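Surface glycoprotein (PDB 5KLH) is a surface antigen of the insect (procyclic) stage of Trypanosoma brucei, whose bilobed ectodomain, the part crystallised here, may act as a sensor. Local coordinates at residues Val77-Asn80 / Thr81-Pro84. Residues are numbered along the deposited sequence; the frame is centred on the assembly and turned at random.
Sequences VNIN and TVAP
The methyl CG2 of Thr81 sits over one face of the Asn80 amide, 3.7 Å from ND2 of Asn80. ND2 donates a hydrogen bond to Ser28 O. OD1 of the same amide takes a hydrogen bond from a water, which in turn accepts one from Thr81 N. CG stands anti to the backbone N of Asn80 (chi1 -176°). This keeps the amide next to the following peptide. The pyrrolidine ring of Pro84 lies further along, where its CA makes a CH...O contact with Val77 O (3.4 Å).

Asn80 and Thr81 are the middle residues of a type II beta turn from Ile79 to Val82, and Thr81 has the positive phi (77°) of the second central position. Val82 N donates to Ile79 O (2.9 Å), reaching it from above the carbonyl plane, 35° out. Thr81 OG1 lies 2.5 Å from Asn80 O, a very short and steep bond of doubtful strength. The branches of Ile79 and Val82 run side by side, with their CG2 methyls 3.9 Å apart, and both pack on Trp29.

A second water accepts from Ile79 N (2.7 Å). It lies within donating reach of Val82 O (2.7 Å) and, weakly, of Val77 O, and these acceptors share its protons. It bridges the two arms of the loop, between the turn and the Val77-Phe85 pair. The direct backbone bond thus fixes the turn, water joins the arms beyond it, and Ser28, water and the Thr81 methyl hold the Asn80 amide.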
ATOM      1  N   VAL A  77       0.932  -7.695 -16.902  1.00 10.95           N
ATOM      2  CA  VAL A  77      -0.368  -8.205 -16.506  1.00  9.33           C
ATOM      3  C   VAL A  77      -1.158  -8.548 -17.760  1.00 13.24           C
ATOM      4  O   VAL A  77      -1.447  -7.675 -18.571  1.00 11.29           O
ATOM      5  CB  VAL A  77      -1.115  -7.166 -15.656  1.00 11.18           C
ATOM      6  CG1 VAL A  77      -2.450  -7.701 -15.189  1.00 12.25           C
ATOM      7  CG2 VAL A  77      -0.237  -6.730 -14.495  1.00  9.80           C
ATOM      8  N   ASN A  78      -1.455  -9.829 -17.937  1.00 12.53           N
ATOM      9  CA  ASN A  78      -2.226 -10.293 -19.086  1.00 12.24           C
ATOM     10  C   ASN A  78      -3.386 -11.165 -18.604  1.00 12.54           C
ATOM     11  O   ASN A  78      -3.348 -12.401 -18.687  1.00 11.99           O
ATOM     12  CB  ASN A  78      -1.328 -11.050 -20.070  1.00 13.70           C
ATOM     13  CG  ASN A  78      -2.000 -11.277 -21.411  1.00 13.20           C
ATOM     14  OD1 ASN A  78      -3.146 -10.859 -21.628  1.00 16.61           O
ATOM     15  ND2 ASN A  78      -1.290 -11.932 -22.324  1.00 20.07           N
ATOM     16  N   ILE A  79      -4.418 -10.494 -18.104  1.00 11.70           N
ATOM     17  CA  ILE A  79      -5.536 -11.135 -17.436  1.00 10.53           C
ATOM     18  C   ILE A  79      -6.789 -10.938 -18.269  1.00 12.43           C
ATOM     19  O   ILE A  79      -7.075  -9.825 -18.719  1.00 11.34           O
ATOM     20  CB  ILE A  79      -5.730 -10.554 -16.031  1.00 10.41           C
ATOM     21  CG1 ILE A  79      -4.495 -10.861 -15.174  1.00  9.84           C
ATOM     22  CG2 ILE A  79      -6.991 -11.109 -15.367  1.00 15.14           C
ATOM     23  CD1 ILE A  79      -4.335 -12.368 -14.821  1.00 12.03           C
ATOM     24  N   ASN A  80      -7.509 -12.029 -18.499  1.00 12.29           N
ATOM     25  CA  ASN A  80      -8.777 -12.007 -19.219  1.00 13.21           C
ATOM     26  C   ASN A  80      -9.693 -10.914 -18.664  1.00 13.22           C
ATOM     27  O   ASN A  80      -9.904 -10.840 -17.453  1.00 13.40           O
ATOM     28  CB  ASN A  80      -9.436 -13.393 -19.121  1.00 14.23           C
ATOM     29  CG  ASN A  80     -10.711 -13.501 -19.920  1.00 19.48           C
ATOM     30  OD1 ASN A  80     -10.759 -13.121 -21.091  1.00 21.80           O
ATOM     31  ND2 ASN A  80     -11.757 -14.028 -19.290  1.00 19.22           N
ATOM     32  N   THR A  81     -10.187 -10.062 -19.570  1.00 12.94           N
ATOM     33  CA  THR A  81     -11.100  -8.936 -19.325  1.00 15.83           C
ATOM     34  C   THR A  81     -10.415  -7.698 -18.728  1.00 13.47           C
ATOM     35  O   THR A  81     -11.064  -6.681 -18.531  1.00 16.58           O
ATOM     36  CB  THR A  81     -12.337  -9.319 -18.411  1.00 17.16           C
ATOM     37  OG1 THR A  81     -11.956  -9.424 -17.029  1.00 14.41           O
ATOM     38  CG2 THR A  81     -13.001 -10.614 -18.876  1.00 18.42           C
ATOM     39  N   VAL A  82      -9.108  -7.769 -18.479  1.00 12.33           N
ATOM     40  CA  VAL A  82      -8.363  -6.599 -18.017  1.00 12.41           C
ATOM     41  C   VAL A  82      -7.440  -6.083 -19.124  1.00 12.07           C
ATOM     42  O   VAL A  82      -6.570  -6.818 -19.596  1.00 11.60           O
ATOM     43  CB  VAL A  82      -7.518  -6.935 -16.745  1.00  9.30           C
ATOM     44  CG1 VAL A  82      -6.828  -5.689 -16.214  1.00 12.02           C
ATOM     45  CG2 VAL A  82      -8.405  -7.533 -15.664  1.00 11.17           C
ATOM     46  N   ALA A  83      -7.632  -4.840 -19.563  1.00 10.74           N
ATOM     47  CA  ALA A  83      -6.729  -4.271 -20.568  1.00 12.73           C
ATOM     48  C   ALA A  83      -5.285  -4.439 -20.113  1.00 13.43           C
ATOM     49  O   ALA A  83      -4.941  -4.019 -19.015  1.00 13.58           O
ATOM     50  CB  ALA A  83      -7.030  -2.802 -20.811  1.00 14.68           C
ATOM     51  N   PRO A  84      -4.439  -5.067 -20.949  1.00  9.98           N
ATOM     52  CA  PRO A  84      -3.076  -5.339 -20.491  1.00 14.32           C
ATOM     53  C   PRO A  84      -2.333  -4.089 -20.029  1.00 12.83           C
ATOM     54  O   PRO A  84      -2.507  -2.989 -20.577  1.00 14.88           O
ATOM     55  CB  PRO A  84      -2.406  -5.940 -21.727  1.00 18.78           C
ATOM     56  CG  PRO A  84      -3.540  -6.557 -22.490  1.00 18.35           C
ATOM     57  CD  PRO A  84      -4.704  -5.649 -22.278  1.00 13.78           C
TER
HETATM   58  O   HOH W   1      -4.527  -7.773 -18.125  1.00 13.18           O
HETATM   59  O   HOH W   2     -10.313 -10.798 -22.359  1.00 19.86           O